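PDB 3MYV: SusD superfamily protein from Bacteroides vulgatus, which probably binds polysaccharide at the bacterial outer membrane as part of a glycan-uptake system. Local coordinates for residues D25-S30 with F80-E85; V116-Q121 with D165-T170; L288-D293 with R366-N371. All blocks are in the same frame, centred on the assembly; numbering follows the deposited sequence.

Overall arrangement
Interactions 1 and 2 belong to one mostly helical region, their centres about 15 Å apart. They touch each other: L83 and I82 of interaction 1 pack on I117, V116, C120 and Q121 of helix 103-128, which follows helix 77-94. Interaction 2 is buried and interaction 1 is partly buried, and both rest on apolar contacts. Interaction 3 is also partly buried but further out, its centre about 25 Å from the chain's centre against about 15 and 14 Å. It lies on the opposite side, with nearest atoms about 23 Å and 21 Å from them. It joins two turns rather than two helices. Its chemistry is polar: a carboxylate, two amides and bridging waters.

Interaction 1. Residues D25-S30 with F80-E85; sequences DLMSGS and FYILRE
The C-terminal end of helix 13-27 rests on helix 77-94 through L26 and M27, which meet Y81, I82 and E85 in the helical scaffold of this SusD-family protein. L26 carries most of the contact. Its CB lies 3.6 Å from I82 CG1, and the CA atoms of these two residues are 6.8 Å apart. The branch of L26 turns to the aromatic neighbour. L26 CD1 comes in the plane of the Y81 ring, at its edge, 3.7 Å from Y81 CE1. L26 CD2 is a little further off, 4.1 Å from the same Y81 CE1. The two side chains cross at about a right angle. The tyrosine reaches this place because its CG is anti to the backbone N (chi1 -171°). On the next turn of helix 77-94, E85 offers only its aliphatic part, with CG 4.2 Å from L26 CD1.

The two helices probably belong to the TPR-like helical region of the SusD fold, and the contact is a helix end set against the flank of another helix. I82 works in two directions here. Its CG1 arm is extended (chi2 163°) and brings I82 CD1 to 3.7 Å from M27 CA, against the backbone. Its CG2 branch packs on V116 and C120 of helix 103-128. M27 is a selenomethionine in the crystal. Its CB touches I82 CD1, while the side chain also packs on Y33 and on F250 of strand 248-252.

The chain leaves helix 13-27 close to this contact. S28 OG gives a hydrogen bond of 2.7 Å to D25 O, with the donor tilted 28° from the carbonyl plane. L26 O accepts from NH1 of R78, which adds a polar tie between the two helices.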
ATOM      1  N   ASP A  25       9.453   4.860 -12.620  1.00 15.47           N
ATOM      2  CA  ASP A  25      10.813   5.139 -12.140  1.00 15.76           C
ATOM      3  C   ASP A  25      10.767   6.054 -10.899  1.00 14.41           C
ATOM      4  O   ASP A  25      11.436   5.789  -9.918  1.00 13.30           O
ATOM      5  CB  ASP A  25      11.709   5.770 -13.221  1.00 16.47           C
ATOM      6  CG  ASP A  25      12.032   4.821 -14.359  1.00 22.74           C
ATOM      7  OD1 ASP A  25      11.879   3.594 -14.199  1.00 25.84           O
ATOM      8  OD2 ASP A  25      12.427   5.313 -15.432  1.00 27.26           O
ATOM      9  N   LEU A  26       9.979   7.135 -10.955  1.00 15.63           N
ATOM     10  CA  LEU A  26       9.884   8.050  -9.831  1.00 16.16           C
ATOM     11  C   LEU A  26       9.271   7.357  -8.610  1.00 14.89           C
ATOM     12  O   LEU A  26       9.661   7.584  -7.452  1.00 14.19           O
ATOM     13  CB  LEU A  26       9.032   9.286 -10.212  1.00 16.14           C
ATOM     14  CG  LEU A  26       9.688  10.232 -11.205  1.00 16.83           C
ATOM     15  CD1 LEU A  26       8.679  11.209 -11.892  1.00 12.68           C
ATOM     16  CD2 LEU A  26      10.828  10.990 -10.493  1.00 16.41           C
HETATM   17  N   MSE A  27       8.277   6.532  -8.867  1.00 16.24           N
HETATM   18  CA  MSE A  27       7.530   5.870  -7.804  1.00 14.38           C
HETATM   19  C   MSE A  27       8.385   4.846  -7.050  1.00 14.40           C
HETATM   20  O   MSE A  27       8.179   4.588  -5.840  1.00 14.79           O
HETATM   21  CB  MSE A  27       6.313   5.179  -8.433  1.00 16.11           C
HETATM   22  CG  MSE A  27       5.322   4.708  -7.475  1.00 19.21           C
HETATM   23 SE   MSE A  27       3.690   3.912  -8.353  0.75 22.34          SE
HETATM   24  CE  MSE A  27       3.749   4.747  -9.898  1.00 11.24           C
ATOM     25  N   SER A  28       9.374   4.297  -7.746  1.00 13.49           N
ATOM     26  CA  SER A  28      10.266   3.268  -7.158  1.00 13.79           C
ATOM     27  C   SER A  28      11.297   3.812  -6.166  1.00 15.89           C
ATOM     28  O   SER A  28      12.040   3.039  -5.550  1.00 17.02           O
ATOM     29  CB  SER A  28      11.013   2.560  -8.280  1.00 16.93           C
ATOM     30  OG  SER A  28      12.019   3.415  -8.765  1.00 17.28           O
ATOM     31  N   GLY A  29      11.366   5.137  -6.014  1.00 15.52           N
ATOM     32  CA  GLY A  29      12.337   5.740  -5.129  1.00 13.42           C
ATOM     33  C   GLY A  29      12.084   5.275  -3.701  1.00 14.15           C
ATOM     34  O   GLY A  29      10.943   5.011  -3.312  1.00 11.54           O
ATOM     35  N   SER A  30      13.149   5.181  -2.926  1.00 14.12           N
ATOM     36  CA  SER A  30      13.032   4.713  -1.529  1.00 15.11           C
ATOM     37  C   SER A  30      12.152   5.644  -0.692  1.00 14.96           C
ATOM     38  O   SER A  30      11.547   5.203   0.271  1.00 14.98           O
ATOM     39  CB  SER A  30      14.410   4.588  -0.885  1.00 17.74           C
ATOM     40  OG  SER A  30      15.053   5.853  -0.883  1.00 18.75           O
ATOM     41  N   PHE A  80       3.488  14.104  -5.135  1.00 16.64           N
ATOM     42  CA  PHE A  80       3.092  15.358  -5.788  1.00 15.72           C
ATOM     43  C   PHE A  80       3.858  15.584  -7.068  1.00 14.68           C
ATOM     44  O   PHE A  80       3.286  16.081  -8.025  1.00 16.29           O
ATOM     45  CB  PHE A  80       3.228  16.579  -4.879  1.00 13.79           C
ATOM     46  CG  PHE A  80       2.016  16.819  -4.060  1.00 11.41           C
ATOM     47  CD1 PHE A  80       0.789  17.031  -4.662  1.00 11.36           C
ATOM     48  CD2 PHE A  80       2.077  16.761  -2.683  1.00 14.45           C
ATOM     49  CE1 PHE A  80      -0.350  17.256  -3.898  1.00 15.56           C
ATOM     50  CE2 PHE A  80       0.943  16.982  -1.928  1.00 13.43           C
ATOM     51  CZ  PHE A  80      -0.257  17.231  -2.522  1.00 16.98           C
ATOM     52  N   TYR A  81       5.147  15.233  -7.069  1.00 13.86           N
ATOM     53  CA  TYR A  81       5.971  15.362  -8.245  1.00 15.73           C
ATOM     54  C   TYR A  81       5.428  14.465  -9.360  1.00 14.86           C
ATOM     55  O   TYR A  81       5.312  14.886 -10.505  1.00 14.99           O
ATOM     56  CB  TYR A  81       7.452  15.031  -7.925  1.00 15.19           C
ATOM     57  CG  TYR A  81       8.383  15.358  -9.079  1.00 18.42           C
ATOM     58  CD1 TYR A  81       8.600  14.442 -10.113  1.00 23.41           C
ATOM     59  CD2 TYR A  81       9.011  16.595  -9.160  1.00 30.73           C
ATOM     60  CE1 TYR A  81       9.414  14.738 -11.169  1.00 25.46           C
ATOM     61  CE2 TYR A  81       9.842  16.903 -10.236  1.00 33.98           C
ATOM     62  CZ  TYR A  81      10.029  15.965 -11.231  1.00 30.01           C
ATOM     63  OH  TYR A  81      10.836  16.248 -12.290  1.00 37.28           O
ATOM     64  N   ILE A  82       5.083  13.239  -9.014  1.00 15.56           N
ATOM     65  CA  ILE A  82       4.537  12.309  -9.981  1.00 14.82           C
ATOM     66  C   ILE A  82       3.208  12.817 -10.548  1.00 15.10           C
ATOM     67  O   ILE A  82       2.972  12.735 -11.763  1.00 13.77           O
ATOM     68  CB  ILE A  82       4.400  10.893  -9.381  1.00 13.14           C
ATOM     69  CG1 ILE A  82       5.775  10.294  -9.040  1.00 14.40           C
ATOM     70  CG2 ILE A  82       3.669   9.945 -10.362  1.00 11.34           C
ATOM     71  CD1 ILE A  82       5.709   9.078  -8.068  1.00 13.61           C
ATOM     72  N   LEU A  83       2.350  13.351  -9.684  1.00 13.61           N
ATOM     73  CA  LEU A  83       1.075  13.922 -10.122  1.00 14.24           C
ATOM     74  C   LEU A  83       1.262  15.045 -11.151  1.00 13.47           C
ATOM     75  O   LEU A  83       0.549  15.119 -12.125  1.00 15.90           O
ATOM     76  CB  LEU A  83       0.306  14.457  -8.907  1.00 12.32           C
ATOM     77  CG  LEU A  83      -0.461  13.396  -8.096  1.00 17.41           C
ATOM     78  CD1 LEU A  83      -0.802  13.878  -6.678  1.00 11.84           C
ATOM     79  CD2 LEU A  83      -1.757  12.958  -8.823  1.00 14.81           C
ATOM     80  N   ARG A  84       2.232  15.920 -10.927  1.00 14.54           N
ATOM     81  CA  ARG A  84       2.534  16.961 -11.886  1.00 14.89           C
ATOM     82  C   ARG A  84       2.958  16.375 -13.216  1.00 16.00           C
ATOM     83  O   ARG A  84       2.470  16.825 -14.267  1.00 15.28           O
ATOM     84  CB  ARG A  84       3.676  17.872 -11.380  1.00 17.94           C
ATOM     85  CG  ARG A  84       4.148  18.892 -12.445  1.00 23.11           C
ATOM     86  CD  ARG A  84       5.548  19.409 -12.159  1.00 37.78           C
ATOM     87  NE  ARG A  84       5.495  20.554 -11.265  1.00 40.02           N
ATOM     88  N   GLU A  85       3.895  15.420 -13.200  1.00 15.79           N
ATOM     89  CA  GLU A  85       4.370  14.811 -14.476  1.00 16.19           C
ATOM     90  C   GLU A  85       3.232  14.050 -15.178  1.00 16.43           C
ATOM     91  O   GLU A  85       3.101  14.089 -16.432  1.00 16.08           O
ATOM     92  CB  GLU A  85       5.582  13.875 -14.268  1.00 14.96           C
ATOM     93  CG  GLU A  85       6.836  14.539 -13.722  1.00 22.82           C
ATOM     94  CD  GLU A  85       7.409  15.577 -14.659  1.00 30.82           C
ATOM     95  OE1 GLU A  85       7.762  15.218 -15.791  1.00 32.27           O
ATOM     96  OE2 GLU A  85       7.501  16.754 -14.271  1.00 35.47           O
TER

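Interaction 2. Residues V116-Q121 with D165-T170; sequences VIALCQ and DFIIET
The helical segments 116-121 and 165-170 run nearly antiparallel, with 154° between their N-to-C directions and 9.1 Å between their axes at closest approach. The backbones come nearest at A118 and I167, whose CA atoms are 4.9 Å apart, consistent with the small A118 side chain. I167 lies across A118 and Q121. Its CG2 sits 4.0 Å from A118 O. Its CG1 arm is extended (chi2 154°) and carries CD1 on to 3.8 Å from Q121 C. The Q121 side chain crosses it at about a right angle, and its amide turns elsewhere, to I145 N and P143 O.

This pair of long helices, 103-128 and 160-177, probably belongs to the TPR-like helical region of the SusD fold. I167 also packs on I199 of helix 189-202, so an alanine here would probably open a gap among A118, Q121 and I199.

I117 CG2 meets the edge of the F166 ring, 3.8 Å from CZ. T170 CG2 approaches A118 CB at 4.3 Å. T170 OG1 lies over one face of the F166 ring, toward its rim, and gives a hydrogen bond of 2.7 Å to F166 O from above the carbonyl plane. F166 O also accepts from T170 N.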
ATOM      1  N   VAL A 116      -2.162   5.876 -12.206  1.00 14.22           N
ATOM      2  CA  VAL A 116      -1.035   6.453 -11.446  1.00 14.76           C
ATOM      3  C   VAL A 116      -1.475   7.677 -10.622  1.00 14.71           C
ATOM      4  O   VAL A 116      -1.213   7.770  -9.419  1.00 12.60           O
ATOM      5  CB  VAL A 116       0.182   6.754 -12.358  1.00 14.61           C
ATOM      6  CG1 VAL A 116       1.298   7.454 -11.555  1.00 13.14           C
ATOM      7  CG2 VAL A 116       0.730   5.432 -13.012  1.00 13.09           C
ATOM      8  N   ILE A 117      -2.224   8.574 -11.245  1.00 14.48           N
ATOM      9  CA  ILE A 117      -2.734   9.762 -10.558  1.00 13.51           C
ATOM     10  C   ILE A 117      -3.616   9.387  -9.375  1.00 14.40           C
ATOM     11  O   ILE A 117      -3.472   9.912  -8.277  1.00 13.58           O
ATOM     12  CB  ILE A 117      -3.495  10.675 -11.571  1.00 14.54           C
ATOM     13  CG1 ILE A 117      -2.475  11.354 -12.496  1.00 17.53           C
ATOM     14  CG2 ILE A 117      -4.429  11.672 -10.839  1.00 17.09           C
ATOM     15  CD1 ILE A 117      -3.086  11.998 -13.799  1.00 14.92           C
ATOM     16  N   ALA A 118      -4.501   8.421  -9.591  1.00 14.27           N
ATOM     17  CA  ALA A 118      -5.382   7.956  -8.542  1.00 12.87           C
ATOM     18  C   ALA A 118      -4.591   7.338  -7.370  1.00 12.86           C
ATOM     19  O   ALA A 118      -4.868   7.630  -6.235  1.00 13.62           O
ATOM     20  CB  ALA A 118      -6.412   6.932  -9.122  1.00 12.65           C
ATOM     21  N   LEU A 119      -3.589   6.509  -7.652  1.00 11.29           N
ATOM     22  CA  LEU A 119      -2.775   5.927  -6.587  1.00 10.55           C
ATOM     23  C   LEU A 119      -2.033   6.988  -5.758  1.00 11.53           C
ATOM     24  O   LEU A 119      -2.091   6.981  -4.513  1.00 11.07           O
ATOM     25  CB  LEU A 119      -1.776   4.934  -7.190  1.00 13.56           C
ATOM     26  CG  LEU A 119      -0.855   4.215  -6.212  1.00 15.64           C
ATOM     27  CD1 LEU A 119      -1.684   3.535  -5.111  1.00 12.83           C
ATOM     28  CD2 LEU A 119      -0.004   3.192  -6.971  1.00 17.27           C
ATOM     29  N   CYS A 120      -1.393   7.931  -6.448  1.00 11.81           N
ATOM     30  CA  CYS A 120      -0.658   8.997  -5.789  1.00 12.00           C
ATOM     31  C   CYS A 120      -1.590   9.818  -4.906  1.00 11.39           C
ATOM     32  O   CYS A 120      -1.307  10.072  -3.724  1.00 10.42           O
ATOM     33  CB  CYS A 120      -0.018   9.912  -6.819  1.00 15.09           C
ATOM     34  SG  CYS A 120       1.400   9.157  -7.652  1.00 16.60           S
ATOM     35  N   GLN A 121      -2.709  10.241  -5.469  1.00 13.18           N
ATOM     36  CA  GLN A 121      -3.634  11.062  -4.670  1.00 11.47           C
ATOM     37  C   GLN A 121      -4.198  10.280  -3.496  1.00 12.04           C
ATOM     38  O   GLN A 121      -4.418  10.841  -2.392  1.00 10.09           O
ATOM     39  CB  GLN A 121      -4.729  11.656  -5.542  1.00 13.91           C
ATOM     40  CG  GLN A 121      -5.512  12.784  -4.800  1.00 12.07           C
ATOM     41  CD  GLN A 121      -4.696  14.065  -4.666  1.00 15.08           C
ATOM     42  OE1 GLN A 121      -4.254  14.629  -5.678  1.00 14.03           O
ATOM     43  NE2 GLN A 121      -4.562  14.579  -3.420  1.00 13.89           N
ATOM     44  N   ASP A 165     -13.893  11.367  -4.074  1.00 14.31           N
ATOM     45  CA  ASP A 165     -14.781  11.566  -5.221  1.00 17.29           C
ATOM     46  C   ASP A 165     -13.977  11.560  -6.531  1.00 18.64           C
ATOM     47  O   ASP A 165     -14.311  10.846  -7.486  1.00 17.06           O
ATOM     48  CB  ASP A 165     -15.583  12.864  -5.089  1.00 17.87           C
ATOM     49  CG  ASP A 165     -16.641  12.809  -3.985  1.00 20.14           C
ATOM     50  OD1 ASP A 165     -16.851  11.750  -3.358  1.00 24.99           O
ATOM     51  OD2 ASP A 165     -17.271  13.848  -3.742  1.00 31.16           O
ATOM     52  N   PHE A 166     -12.881  12.310  -6.541  1.00 16.18           N
ATOM     53  CA  PHE A 166     -12.007  12.387  -7.694  1.00 16.16           C
ATOM     54  C   PHE A 166     -11.266  11.078  -7.997  1.00 14.26           C
ATOM     55  O   PHE A 166     -11.193  10.648  -9.155  1.00 16.48           O
ATOM     56  CB  PHE A 166     -10.960  13.502  -7.504  1.00 15.76           C
ATOM     57  CG  PHE A 166      -9.839  13.445  -8.499  1.00 15.96           C
ATOM     58  CD1 PHE A 166     -10.054  13.827  -9.813  1.00 19.37           C
ATOM     59  CD2 PHE A 166      -8.583  13.028  -8.121  1.00 17.80           C
ATOM     60  CE1 PHE A 166      -9.044  13.751 -10.754  1.00 19.80           C
ATOM     61  CE2 PHE A 166      -7.544  12.976  -9.054  1.00 19.64           C
ATOM     62  CZ  PHE A 166      -7.776  13.340 -10.362  1.00 19.36           C
ATOM     63  N   ILE A 167     -10.678  10.484  -6.970  1.00 13.44           N
ATOM     64  CA  ILE A 167      -9.936   9.236  -7.105  1.00 13.70           C
ATOM     65  C   ILE A 167     -10.811   8.125  -7.703  1.00 15.02           C
ATOM     66  O   ILE A 167     -10.400   7.413  -8.630  1.00 15.62           O
ATOM     67  CB  ILE A 167      -9.350   8.801  -5.721  1.00 14.46           C
ATOM     68  CG1 ILE A 167      -8.204   9.727  -5.311  1.00 15.13           C
ATOM     69  CG2 ILE A 167      -8.863   7.366  -5.756  1.00 15.59           C
ATOM     70  CD1 ILE A 167      -7.996   9.815  -3.748  1.00 15.02           C
ATOM     71  N   ILE A 168     -12.026   7.979  -7.190  1.00 15.31           N
ATOM     72  CA  ILE A 168     -12.897   6.887  -7.645  1.00 13.57           C
ATOM     73  C   ILE A 168     -13.353   7.084  -9.103  1.00 16.16           C
ATOM     74  O   ILE A 168     -13.273   6.158  -9.928  1.00 17.53           O
ATOM     75  CB  ILE A 168     -14.080   6.680  -6.676  1.00 14.83           C
ATOM     76  CG1 ILE A 168     -13.553   6.056  -5.355  1.00 14.50           C
ATOM     77  CG2 ILE A 168     -15.155   5.781  -7.333  1.00 17.28           C
ATOM     78  CD1 ILE A 168     -14.462   6.274  -4.128  1.00 13.92           C
ATOM     79  N   GLU A 169     -13.775   8.299  -9.434  1.00 16.29           N
ATOM     80  CA  GLU A 169     -14.208   8.646 -10.796  1.00 17.09           C
ATOM     81  C   GLU A 169     -13.073   8.445 -11.786  1.00 15.95           C
ATOM     82  O   GLU A 169     -13.278   7.952 -12.895  1.00 15.75           O
ATOM     83  CB  GLU A 169     -14.669  10.097 -10.883  1.00 20.40           C
ATOM     84  CG  GLU A 169     -16.126  10.321 -10.618  1.00 32.90           C
ATOM     85  CD  GLU A 169     -16.539  11.798 -10.751  1.00 44.90           C
ATOM     86  OE1 GLU A 169     -15.957  12.535 -11.596  1.00 37.42           O
ATOM     87  OE2 GLU A 169     -17.445  12.210  -9.988  1.00 47.68           O
ATOM     88  N   THR A 170     -11.887   8.872 -11.384  1.00 16.27           N
ATOM     89  CA  THR A 170     -10.695   8.718 -12.201  1.00 17.33           C
ATOM     90  C   THR A 170     -10.376   7.251 -12.482  1.00 16.50           C
ATOM     91  O   THR A 170     -10.135   6.855 -13.626  1.00 16.33           O
ATOM     92  CB  THR A 170      -9.511   9.393 -11.518  1.00 18.64           C
ATOM     93  OG1 THR A 170      -9.788  10.782 -11.424  1.00 15.35           O
ATOM     94  CG2 THR A 170      -8.240   9.180 -12.315  1.00 16.58           C
TER

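Interaction 3. Residues L288-D293 with R366-N371; sequences LADPGD and RGNPDN
One carboxylate, that of D290, receives two asparagine amides, N368 and N371, which start and end the same turn. The stronger bond is N371 ND2 to D290 OD2, 2.7 Å long and fairly straight at 158°. It uses the syn lone pair of OD2, and this oxygen lies in the amide plane of N371. N368 ND2 reaches D290 OD1 at 2.9 Å, a weak bond with an angle of 122° at the hydrogen. A second, long and weak bond of 3.5 Å runs from N368 ND2 to D290 OD2. D290 reaches across because its CG is anti to the backbone N (chi1 -166°).

Waters fill out the network. One gives hydrogen bonds to D290 OD1 and N371 OD1. Another gives them to G292 O and N368 OD1. A third accepts from N371 ND2 and donates to D293 OD2. D293 OD2 also forms a salt bridge with R295. The backbones also meet closely: D293 CA makes a CH...O contact of 3.2 Å with G367 O. The N368 side chain lies beside G292 O, its CG 3.5 Å away.

Each side is a type I beta turn with proline in second place, D290 to D293 and N368 to N371. N368 is the first residue past helix 350-367, and its OD1 accepts from D370 N at 3.0 Å, which makes an Asx turn.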
ATOM      1  N   LEU A 288       3.640 -18.469  15.604  1.00 24.50           N
ATOM      2  CA  LEU A 288       4.372 -19.660  16.079  1.00 28.39           C
ATOM      3  C   LEU A 288       3.484 -20.586  16.915  1.00 28.23           C
ATOM      4  O   LEU A 288       3.771 -21.763  17.041  1.00 30.24           O
ATOM      5  CB  LEU A 288       5.670 -19.265  16.797  1.00 30.44           C
ATOM      6  CG  LEU A 288       6.605 -18.462  15.866  1.00 35.50           C
ATOM      7  CD1 LEU A 288       7.852 -18.022  16.630  1.00 41.53           C
ATOM      8  CD2 LEU A 288       6.975 -19.202  14.547  1.00 41.49           C
ATOM      9  N   ALA A 289       2.370 -20.068  17.418  1.00 26.04           N
ATOM     10  CA  ALA A 289       1.336 -20.912  18.015  1.00 27.85           C
ATOM     11  C   ALA A 289       0.638 -21.813  16.978  1.00 26.63           C
ATOM     12  O   ALA A 289      -0.041 -22.749  17.369  1.00 25.81           O
ATOM     13  CB  ALA A 289       0.296 -20.063  18.758  1.00 27.02           C
ATOM     14  N   ASP A 290       0.810 -21.529  15.677  1.00 21.12           N
ATOM     15  CA  ASP A 290       0.229 -22.326  14.596  1.00 20.76           C
ATOM     16  C   ASP A 290       1.296 -22.723  13.592  1.00 19.47           C
ATOM     17  O   ASP A 290       1.322 -22.182  12.477  1.00 15.54           O
ATOM     18  CB  ASP A 290      -0.872 -21.520  13.882  1.00 20.99           C
ATOM     19  CG  ASP A 290      -1.768 -22.383  12.982  1.00 20.52           C
ATOM     20  OD1 ASP A 290      -1.662 -23.627  13.009  1.00 25.72           O
ATOM     21  OD2 ASP A 290      -2.583 -21.800  12.253  1.00 25.18           O
ATOM     22  N   PRO A 291       2.152 -23.696  13.960  1.00 19.90           N
ATOM     23  CA  PRO A 291       3.318 -23.995  13.140  1.00 22.84           C
ATOM     24  C   PRO A 291       2.966 -24.562  11.769  1.00 23.07           C
ATOM     25  O   PRO A 291       3.788 -24.527  10.872  1.00 24.76           O
ATOM     26  CB  PRO A 291       4.103 -25.035  13.968  1.00 23.81           C
ATOM     27  CG  PRO A 291       3.145 -25.563  14.980  1.00 25.55           C
ATOM     28  CD  PRO A 291       2.126 -24.486  15.210  1.00 21.44           C
ATOM     29  N   GLY A 292       1.749 -25.055  11.614  1.00 22.31           N
ATOM     30  CA  GLY A 292       1.280 -25.520  10.335  1.00 23.89           C
ATOM     31  C   GLY A 292       0.954 -24.401   9.351  1.00 21.15           C
ATOM     32  O   GLY A 292       0.696 -24.686   8.191  1.00 23.42           O
ATOM     33  N   ASP A 293       0.950 -23.146   9.805  1.00 17.83           N
ATOM     34  CA  ASP A 293       0.644 -22.031   8.898  1.00 16.69           C
ATOM     35  C   ASP A 293       1.933 -21.572   8.247  1.00 17.49           C
ATOM     36  O   ASP A 293       2.857 -21.143   8.952  1.00 19.52           O
ATOM     37  CB  ASP A 293      -0.030 -20.877   9.637  1.00 14.14           C
ATOM     38  CG  ASP A 293      -0.639 -19.865   8.691  1.00 17.88           C
ATOM     39  OD1 ASP A 293       0.074 -19.396   7.786  1.00 17.20           O
ATOM     40  OD2 ASP A 293      -1.830 -19.511   8.854  1.00 14.89           O
ATOM     41  N   ARG A 366      -5.192 -21.856   2.559  1.00 14.87           N
ATOM     42  CA  ARG A 366      -3.910 -21.806   1.861  1.00 14.23           C
ATOM     43  C   ARG A 366      -2.797 -21.628   2.894  1.00 15.19           C
ATOM     44  O   ARG A 366      -1.731 -22.207   2.759  1.00 17.33           O
ATOM     45  CB  ARG A 366      -3.855 -20.674   0.821  1.00 17.46           C
ATOM     46  CG  ARG A 366      -2.608 -20.705  -0.084  1.00 12.17           C
ATOM     47  CD  ARG A 366      -1.432 -19.944   0.506  1.00 13.83           C
ATOM     48  NE  ARG A 366      -1.764 -18.551   0.816  1.00 10.09           N
ATOM     49  CZ  ARG A 366      -1.874 -17.557  -0.073  1.00 13.42           C
ATOM     50  NH1 ARG A 366      -1.649 -17.757  -1.383  1.00 14.44           N
ATOM     51  NH2 ARG A 366      -2.185 -16.327   0.351  1.00 12.72           N
ATOM     52  N   GLY A 367      -3.042 -20.808   3.909  1.00 14.85           N
ATOM     53  CA  GLY A 367      -2.089 -20.620   4.995  1.00 15.20           C
ATOM     54  C   GLY A 367      -1.831 -21.908   5.772  1.00 16.53           C
ATOM     55  O   GLY A 367      -0.679 -22.290   5.956  1.00 15.51           O
ATOM     56  N   ASN A 368      -2.906 -22.595   6.154  1.00 16.27           N
ATOM     57  CA  ASN A 368      -2.850 -23.884   6.867  1.00 15.02           C
ATOM     58  C   ASN A 368      -4.127 -24.672   6.537  1.00 15.32           C
ATOM     59  O   ASN A 368      -5.213 -24.262   6.936  1.00 15.63           O
ATOM     60  CB  ASN A 368      -2.777 -23.645   8.388  1.00 17.00           C
ATOM     61  CG  ASN A 368      -2.668 -24.936   9.189  1.00 17.73           C
ATOM     62  OD1 ASN A 368      -2.826 -26.043   8.634  1.00 16.96           O
ATOM     63  ND2 ASN A 368      -2.434 -24.807  10.516  1.00 18.95           N
ATOM     64  N   PRO A 369      -4.014 -25.768   5.770  1.00 15.70           N
ATOM     65  CA  PRO A 369      -5.211 -26.493   5.367  1.00 16.57           C
ATOM     66  C   PRO A 369      -6.013 -27.113   6.522  1.00 19.08           C
ATOM     67  O   PRO A 369      -7.190 -27.499   6.302  1.00 18.90           O
ATOM     68  CB  PRO A 369      -4.670 -27.578   4.406  1.00 20.02           C
ATOM     69  CG  PRO A 369      -3.255 -27.744   4.799  1.00 18.79           C
ATOM     70  CD  PRO A 369      -2.799 -26.361   5.171  1.00 16.47           C
ATOM     71  N   ASP A 370      -5.411 -27.209   7.715  1.00 18.90           N
ATOM     72  CA  ASP A 370      -6.104 -27.714   8.895  1.00 19.77           C
ATOM     73  C   ASP A 370      -7.023 -26.668   9.568  1.00 17.96           C
ATOM     74  O   ASP A 370      -7.752 -27.001  10.495  1.00 19.01           O
ATOM     75  CB  ASP A 370      -5.096 -28.229   9.933  1.00 19.89           C
ATOM     76  CG  ASP A 370      -4.273 -29.414   9.426  1.00 21.20           C
ATOM     77  OD1 ASP A 370      -4.797 -30.189   8.608  1.00 29.18           O
ATOM     78  OD2 ASP A 370      -3.120 -29.550   9.874  1.00 31.58           O
ATOM     79  N   ASN A 371      -6.981 -25.420   9.115  1.00 17.01           N
ATOM     80  CA  ASN A 371      -7.753 -24.345   9.719  1.00 17.67           C
ATOM     81  C   ASN A 371      -8.986 -24.041   8.891  1.00 17.28           C
ATOM     82  O   ASN A 371      -9.062 -24.379   7.707  1.00 15.98           O
ATOM     83  CB  ASN A 371      -6.892 -23.055   9.814  1.00 18.17           C
ATOM     84  CG  ASN A 371      -5.799 -23.162  10.854  1.00 20.08           C
ATOM     85  OD1 ASN A 371      -5.842 -24.027  11.724  1.00 15.53           O
ATOM     86  ND2 ASN A 371      -4.814 -22.276  10.775  1.00 13.96           N
TER
HETATM   87  O   HOH W   1      -4.097 -24.799  13.615  1.00 30.26           O
HETATM   88  O   HOH W   2      -0.253 -27.572   7.792  1.00 35.82           O
HETATM   89  O   HOH W   3      -4.538 -20.252   8.533  1.00 15.26           O